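Local coordinates for protein transcriptional regulator (Vibrio vulnificus, PDB 4IVN) that probably acts as a DNA-binding repressor of the nan operon for sialic acid catabolism and binds the sugar phosphate ManNAc-6P, at residues E160-S168 with E189-A197; E221-E229 with A238-L246. One frame throughout, in Å; residues are numbered along the deposited sequence.

Contact 1 (E160-S168 with E189-A197); sequences EDTHLAAMS and EVIHAAGLA
Helices 162-170 and 188-199 run side by side, with Thr162, Ala165 and Ala166 of the first against Glu189, Ala193 and Leu196 of the second. The axes of 162-168 and 189-197 approach to 8.3 Å, 12° from parallel. Asp161 is the N-cap of the first helix. Its OD2 accepts from the backbone N of both His163 and Leu164, one nearly in line with the C-O bond and the other from above the carboxylate plane.

Thr162 then makes the polar link. Its OG1 sits between the backbone N and the carbonyl carbon (chi1 45°), which turns the hydroxyl toward the other helix. OG1 donates to Glu189 OE2 at 2.7 Å; OE2 receives it on its anti lone pair, the one away from the other oxygen. The Glu189 chain is extended beyond CG and crosses the threonine at about a right angle. One water ties the backbones here, donating to Thr162 O at 2.9 Å and to Glu189 O at 3.0 Å. The His163 ring comes obliquely to the same carboxylate, with CD2 3.6 Å from Glu189 OE2.

One turn on, small residues let the backbones close in. Ala165 CB lies 4.0 Å from Ala193 CB. Ala193 CB also presses against the backbone N of Ala166 at 3.7 Å. Ala166 CB meets one branch of Leu196, at 3.7 Å from CD1. Leu196 CD1 also touches Ala166 O.

Ile133 of strand 129-133 packs on Ala165, Val190 and Ala193, beneath both helices. Thr162 also touches Val135, a residue of the ManNAc-6P pocket. Two nearly parallel helices laid on one face of a parallel sheet, each following its own strand, form part of one helical layer of the alpha/beta/alpha SIS fold.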
loop_
_atom_site.group_PDB
_atom_site.type_symbol
_atom_site.label_atom_id
_atom_site.label_comp_id
_atom_site.label_asym_id
_atom_site.label_seq_id
_atom_site.Cartn_x
_atom_site.Cartn_y
_atom_site.Cartn_z
ATOM N N GLU A 160 13.705 4.625 1.750
ATOM C CA GLU A 160 14.125 3.247 2.307
ATOM C C GLU A 160 15.657 3.044 2.368
ATOM O O GLU A 160 16.141 1.916 2.925
ATOM C CB GLU A 160 13.484 2.005 1.602
ATOM C CG GLU A 160 11.996 2.160 1.448
ATOM C CD GLU A 160 11.636 3.047 0.302
ATOM O OE1 GLU A 160 12.553 3.527 -0.404
ATOM O OE2 GLU A 160 10.430 3.236 0.090
ATOM N N ASP A 161 16.395 4.044 1.790
ATOM C CA ASP A 161 17.848 4.068 2.114
ATOM C C ASP A 161 18.044 4.603 3.556
ATOM O O ASP A 161 17.916 5.824 3.772
ATOM C CB ASP A 161 18.707 4.828 1.102
ATOM C CG ASP A 161 20.212 4.630 1.385
ATOM O OD1 ASP A 161 21.161 4.667 0.477
ATOM O OD2 ASP A 161 20.495 4.388 2.612
ATOM N N THR A 162 18.332 3.737 4.488
ATOM C CA THR A 162 18.343 4.093 5.949
ATOM C C THR A 162 19.617 4.834 6.308
ATOM O O THR A 162 19.661 5.496 7.338
ATOM C CB THR A 162 18.127 2.877 6.837
ATOM O OG1 THR A 162 18.950 1.843 6.339
ATOM C CG2 THR A 162 16.655 2.348 6.711
ATOM N N HIS A 163 20.613 4.763 5.439
ATOM C CA HIS A 163 21.824 5.611 5.516
ATOM C C HIS A 163 21.495 7.022 5.226
ATOM O O HIS A 163 21.812 7.914 6.041
ATOM C CB HIS A 163 22.891 5.073 4.577
ATOM C CG HIS A 163 23.510 3.810 5.110
ATOM N ND1 HIS A 163 24.825 3.722 5.435
ATOM C CD2 HIS A 163 22.928 2.564 5.393
ATOM C CE1 HIS A 163 25.102 2.445 5.870
ATOM N NE2 HIS A 163 23.914 1.747 5.877
ATOM N N LEU A 164 20.753 7.246 4.123
ATOM C CA LEU A 164 20.329 8.601 3.768
ATOM C C LEU A 164 19.365 9.136 4.834
ATOM O O LEU A 164 19.451 10.340 5.225
ATOM C CB LEU A 164 19.662 8.629 2.405
ATOM C CG LEU A 164 20.611 8.574 1.185
ATOM C CD1 LEU A 164 19.792 8.742 -0.111
ATOM C CD2 LEU A 164 21.653 9.681 1.243
ATOM N N ALA A 165 18.467 8.259 5.270
ATOM C CA ALA A 165 17.433 8.693 6.265
ATOM C C ALA A 165 18.199 9.122 7.562
ATOM O O ALA A 165 17.881 10.171 8.185
ATOM C CB ALA A 165 16.510 7.517 6.605
ATOM N N ALA A 166 19.183 8.310 7.971
ATOM C CA ALA A 166 20.060 8.729 9.152
ATOM C C ALA A 166 20.727 10.085 8.911
ATOM O O ALA A 166 20.759 10.933 9.838
ATOM C CB ALA A 166 21.104 7.703 9.536
ATOM N N MET A 167 21.353 10.286 7.736
ATOM C CA MET A 167 22.007 11.550 7.472
ATOM C C MET A 167 21.056 12.742 7.500
ATOM O O MET A 167 21.368 13.762 8.186
ATOM C CB MET A 167 22.859 11.499 6.173
ATOM C CG MET A 167 23.905 10.363 6.273
ATOM S SD MET A 167 24.727 10.505 4.674
ATOM C CE MET A 167 26.154 9.467 5.030
ATOM N N SER A 168 19.872 12.617 6.870
ATOM C CA SER A 168 18.862 13.727 6.952
ATOM C C SER A 168 18.367 13.998 8.351
ATOM O O SER A 168 18.285 15.145 8.782
ATOM C CB SER A 168 17.605 13.462 6.066
ATOM O OG SER A 168 17.975 13.929 4.811
ATOM N N GLU A 189 17.865 -0.242 11.645
ATOM C CA GLU A 189 18.264 0.982 10.971
ATOM C C GLU A 189 17.089 1.990 10.928
ATOM O O GLU A 189 17.270 3.229 10.943
ATOM C CB GLU A 189 18.935 0.719 9.578
ATOM C CG GLU A 189 20.259 -0.001 9.803
ATOM C CD GLU A 189 21.189 -0.076 8.596
ATOM O OE1 GLU A 189 22.271 -0.682 8.666
ATOM O OE2 GLU A 189 20.875 0.469 7.537
ATOM N N VAL A 190 15.870 1.481 10.997
ATOM C CA VAL A 190 14.734 2.422 11.049
ATOM C C VAL A 190 14.759 3.148 12.389
ATOM O O VAL A 190 14.611 4.384 12.401
ATOM C CB VAL A 190 13.399 1.688 10.852
ATOM C CG1 VAL A 190 12.212 2.594 11.128
ATOM C CG2 VAL A 190 13.353 1.261 9.368
ATOM N N ILE A 191 14.837 2.405 13.506
ATOM C CA ILE A 191 14.935 2.988 14.895
ATOM C C ILE A 191 16.053 3.972 15.012
ATOM O O ILE A 191 15.913 4.995 15.669
ATOM C CB ILE A 191 15.338 1.883 15.913
ATOM C CG1 ILE A 191 14.188 0.931 16.152
ATOM C CG2 ILE A 191 15.828 2.447 17.262
ATOM C CD1 ILE A 191 14.756 -0.164 17.106
ATOM N N HIS A 192 17.202 3.643 14.385
ATOM C CA HIS A 192 18.381 4.460 14.531
ATOM C C HIS A 192 18.150 5.829 13.882
ATOM O O HIS A 192 18.438 6.892 14.473
ATOM C CB HIS A 192 19.586 3.739 13.934
ATOM C CG HIS A 192 20.824 4.586 13.943
ATOM N ND1 HIS A 192 21.485 4.934 15.119
ATOM C CD2 HIS A 192 21.533 5.197 12.890
ATOM C CE1 HIS A 192 22.516 5.725 14.820
ATOM N NE2 HIS A 192 22.543 5.876 13.446
ATOM N N ALA A 193 17.593 5.829 12.678
ATOM C CA ALA A 193 17.307 7.061 12.021
ATOM C C ALA A 193 16.207 7.813 12.807
ATOM O O ALA A 193 16.367 9.046 13.078
ATOM C CB ALA A 193 16.922 6.819 10.518
ATOM N N ALA A 194 15.145 7.136 13.260
ATOM C CA ALA A 194 14.098 7.894 13.972
ATOM C C ALA A 194 14.687 8.523 15.235
ATOM O O ALA A 194 14.395 9.692 15.601
ATOM C CB ALA A 194 12.875 7.013 14.342
ATOM N N GLY A 195 15.526 7.740 15.911
ATOM C CA GLY A 195 16.267 8.124 17.142
ATOM C C GLY A 195 17.128 9.355 16.980
ATOM O O GLY A 195 17.219 10.210 17.888
ATOM N N LEU A 196 17.737 9.522 15.811
ATOM C CA LEU A 196 18.512 10.752 15.569
ATOM C C LEU A 196 17.701 12.076 15.567
ATOM O O LEU A 196 18.185 13.108 16.143
ATOM C CB LEU A 196 19.240 10.633 14.243
ATOM C CG LEU A 196 20.421 9.588 14.379
ATOM C CD1 LEU A 196 20.818 9.137 12.933
ATOM C CD2 LEU A 196 21.604 10.157 15.205
ATOM N N ALA A 197 16.515 12.054 14.955
ATOM C CA ALA A 197 15.604 13.185 14.960
ATOM C C ALA A 197 15.060 13.386 16.382
ATOM O O ALA A 197 15.067 14.501 16.916
ATOM C CB ALA A 197 14.441 12.936 14.006
HETATM O O HOH W 1 19.810 4.467 10.038
#

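Contact 2 (E221-E229 with A238-L246); sequences EMLVAARPE and ASKVGALLL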
loop_
_atom_site.group_PDB
_atom_site.type_symbol
_atom_site.label_atom_id
_atom_site.label_comp_id
_atom_site.label_asym_id
_atom_site.label_seq_id
_atom_site.Cartn_x
_atom_site.Cartn_y
_atom_site.Cartn_z
ATOM N N GLU A 221 4.599 10.997 19.190
ATOM C CA GLU A 221 3.256 10.483 19.127
ATOM C C GLU A 221 3.257 9.085 18.474
ATOM O O GLU A 221 4.203 8.759 17.750
ATOM C CB GLU A 221 2.387 11.373 18.207
ATOM C CG GLU A 221 2.423 12.901 18.488
ATOM C CD GLU A 221 1.637 13.403 19.729
ATOM O OE1 GLU A 221 0.962 12.559 20.399
ATOM O OE2 GLU A 221 1.677 14.680 20.009
ATOM N N MET A 222 2.193 8.300 18.636
ATOM C CA MET A 222 2.140 6.998 17.956
ATOM C C MET A 222 0.715 6.768 17.466
ATOM O O MET A 222 -0.215 7.129 18.150
ATOM C CB MET A 222 2.379 5.857 18.962
ATOM C CG MET A 222 3.809 5.378 19.117
ATOM S SD MET A 222 3.892 3.547 19.226
ATOM C CE MET A 222 5.647 3.320 18.903
ATOM N N LEU A 223 0.550 6.142 16.316
ATOM C CA LEU A 223 -0.794 5.658 15.925
ATOM C C LEU A 223 -0.537 4.174 15.747
ATOM O O LEU A 223 0.485 3.820 15.232
ATOM C CB LEU A 223 -1.284 6.293 14.638
ATOM C CG LEU A 223 -1.730 7.755 14.704
ATOM C CD1 LEU A 223 -2.381 8.185 13.406
ATOM C CD2 LEU A 223 -2.650 8.025 15.901
ATOM N N VAL A 224 -1.427 3.348 16.282
ATOM C CA VAL A 224 -1.256 1.904 16.332
ATOM C C VAL A 224 -2.332 1.213 15.535
ATOM O O VAL A 224 -3.488 1.348 15.823
ATOM C CB VAL A 224 -1.264 1.442 17.818
ATOM C CG1 VAL A 224 -1.288 -0.102 17.928
ATOM C CG2 VAL A 224 -0.056 2.079 18.528
ATOM N N ALA A 225 -1.955 0.452 14.532
ATOM C CA ALA A 225 -2.925 -0.349 13.727
ATOM C C ALA A 225 -3.061 -1.742 14.377
ATOM O O ALA A 225 -2.110 -2.198 15.060
ATOM C CB ALA A 225 -2.310 -0.480 12.273
ATOM N N ALA A 226 -4.184 -2.443 14.141
ATOM C CA ALA A 226 -4.400 -3.776 14.624
ATOM C C ALA A 226 -3.526 -4.787 13.932
ATOM O O ALA A 226 -2.833 -4.487 12.958
ATOM C CB ALA A 226 -5.885 -4.164 14.501
ATOM N N ARG A 227 -3.505 -5.996 14.477
ATOM C CA ARG A 227 -2.679 -7.138 13.952
ATOM C C ARG A 227 -1.180 -6.923 13.997
ATOM O O ARG A 227 -0.578 -6.718 12.947
ATOM C CB ARG A 227 -2.990 -7.464 12.499
ATOM C CG ARG A 227 -4.465 -7.451 12.241
ATOM C CD ARG A 227 -5.031 -8.869 12.111
ATOM N NE ARG A 227 -5.763 -9.199 13.333
ATOM C CZ ARG A 227 -6.929 -8.653 13.739
ATOM N NH1 ARG A 227 -7.584 -7.729 13.059
ATOM N NH2 ARG A 227 -7.452 -9.062 14.874
ATOM N N PRO A 228 -0.563 -7.153 15.186
ATOM C CA PRO A 228 0.885 -7.142 15.344
ATOM C C PRO A 228 1.480 -8.166 14.403
ATOM O O PRO A 228 0.939 -9.259 14.226
ATOM C CB PRO A 228 1.068 -7.680 16.761
ATOM C CG PRO A 228 -0.176 -7.417 17.495
ATOM C CD PRO A 228 -1.274 -7.357 16.474
ATOM N N GLU A 229 2.633 -7.878 13.818
ATOM C CA GLU A 229 3.264 -8.912 12.957
ATOM C C GLU A 229 4.077 -9.880 13.787
ATOM O O GLU A 229 4.545 -9.500 14.840
ATOM C CB GLU A 229 4.223 -8.195 11.947
ATOM C CG GLU A 229 3.359 -7.420 10.977
ATOM C CD GLU A 229 4.095 -6.939 9.790
ATOM O OE1 GLU A 229 5.334 -6.741 9.869
ATOM O OE2 GLU A 229 3.439 -6.688 8.773
ATOM N N ALA A 238 -3.468 -8.011 6.231
ATOM C CA ALA A 238 -4.295 -7.590 7.325
ATOM C C ALA A 238 -3.520 -6.617 8.299
ATOM O O ALA A 238 -4.132 -5.707 8.878
ATOM C CB ALA A 238 -4.927 -8.800 8.045
ATOM N N SER A 239 -2.198 -6.742 8.392
ATOM C CA SER A 239 -1.400 -5.784 9.171
ATOM C C SER A 239 -1.182 -4.452 8.423
ATOM O O SER A 239 -1.303 -3.366 9.022
ATOM C CB SER A 239 -0.056 -6.371 9.519
ATOM O OG SER A 239 -0.311 -7.470 10.362
ATOM N N LYS A 240 -0.935 -4.525 7.133
ATOM C CA LYS A 240 -0.669 -3.330 6.370
ATOM C C LYS A 240 -1.955 -2.525 6.117
ATOM O O LYS A 240 -1.911 -1.308 6.002
ATOM C CB LYS A 240 -0.038 -3.689 5.016
ATOM C CG LYS A 240 1.342 -4.403 5.086
ATOM C CD LYS A 240 2.447 -3.594 5.851
ATOM C CE LYS A 240 2.677 -4.113 7.263
ATOM N NZ LYS A 240 3.923 -3.455 7.896
ATOM N N VAL A 241 -3.089 -3.202 6.031
ATOM C CA VAL A 241 -4.302 -2.492 5.682
ATOM C C VAL A 241 -4.652 -1.541 6.816
ATOM O O VAL A 241 -5.091 -0.420 6.581
ATOM C CB VAL A 241 -5.453 -3.432 5.254
ATOM C CG1 VAL A 241 -6.137 -4.034 6.471
ATOM C CG2 VAL A 241 -6.471 -2.632 4.423
ATOM N N GLY A 242 -4.422 -1.926 8.058
ATOM C CA GLY A 242 -4.727 -0.964 9.109
ATOM C C GLY A 242 -3.745 0.187 9.193
ATOM O O GLY A 242 -4.136 1.297 9.583
ATOM N N ALA A 243 -2.466 -0.092 8.861
ATOM C CA ALA A 243 -1.389 0.985 8.811
ATOM C C ALA A 243 -1.780 2.007 7.719
ATOM O O ALA A 243 -1.773 3.242 7.952
ATOM C CB ALA A 243 -0.007 0.394 8.585
ATOM N N LEU A 244 -2.274 1.500 6.584
ATOM C CA LEU A 244 -2.758 2.417 5.541
ATOM C C LEU A 244 -3.999 3.206 5.921
ATOM O O LEU A 244 -4.077 4.376 5.563
ATOM C CB LEU A 244 -2.994 1.654 4.218
ATOM C CG LEU A 244 -1.765 1.034 3.598
ATOM C CD1 LEU A 244 -2.211 -0.073 2.551
ATOM C CD2 LEU A 244 -0.752 2.055 3.001
ATOM N N LEU A 245 -4.988 2.576 6.588
ATOM C CA LEU A 245 -6.119 3.302 7.158
ATOM C C LEU A 245 -5.680 4.485 8.088
ATOM O O LEU A 245 -6.191 5.588 7.967
ATOM C CB LEU A 245 -6.976 2.354 7.959
ATOM C CG LEU A 245 -8.154 2.991 8.717
ATOM C CD1 LEU A 245 -9.176 3.534 7.743
ATOM C CD2 LEU A 245 -8.824 1.976 9.648
ATOM N N LEU A 246 -4.733 4.245 8.985
ATOM C CA LEU A 246 -4.115 5.367 9.761
ATOM C C LEU A 246 -3.638 6.507 8.881
ATOM O O LEU A 246 -3.884 7.687 9.237
ATOM C CB LEU A 246 -2.882 4.931 10.595
ATOM C CG LEU A 246 -2.974 3.759 11.569
ATOM C CD1 LEU A 246 -1.581 3.535 12.201
ATOM C CD2 LEU A 246 -4.080 3.897 12.604
HETATM O O HOH W 2 -4.198 -3.723 10.582
HETATM O O HOH W 3 6.387 -4.773 8.040
#
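Ser239 keeps OG beside its backbone N (chi1 -64°), and this aims the hydroxyl at Arg227 of the opposing loop. OG donates to Arg227 O at 2.7 Å, with a C=O...donor angle of 145°. Glu229 stretches out beyond CG (chi2 -167°), while the Lys240 chain bends back toward it, and the two cross at about a right angle. Glu229 OE2 and Lys240 NZ form a salt bridge at 3.4 Å. A water accepts from NZ and lies near Glu229 OE1. Both charged ends have further partners: OE2 accepts from Gly235 N, and NZ bonds to Ser183 OG. The Arg227 guanidinium leads away to Asp107 and Ser104.

Ala225 CB rests on the helix backbone where Gly242 has no side chain, 3.5 Å from Gly242 C and 3.4 Å from Ala243 N. Leu246 CD1 fills the next place along, 3.7 Å from Leu223 CB and 4.1 Å from Ala225 CB.

Val241 packs on Val241 of the second subunit. Lys240 lies near the bound ManNAc-6P, and Ser183 belongs to its pocket. The contact thus joins the outermost strand of this chain's sheet, 221-224, and its exit loop to helix 237-257 beside the sugar-phosphate site of the SIS domain.

From the N terminus, the chain reaches contact 1 first. It leaves strand 156-159 into helix 162-170, passes through strand 176-181 and the pocket residues Ser182, Ser183, Ser184 and Thr187, and closes the loop at helix 188-199. Strand 204-208 and strand 221-224, outermost in this chain's sheet, follow. Contact 2 then closes a shorter loop, which carries the pocket residues Gly230, Pro231 and Gly234, against helix 237-257. The two closures are in series and neither nest nor cross. The centres of contact 1 and contact 2 are about 21 Å apart. The nearest atoms of contact 1 and contact 2 are about 9 Å apart. Contact 1 joins two helices of the SIS domain; contact 2 joins its last strand to the helix after it.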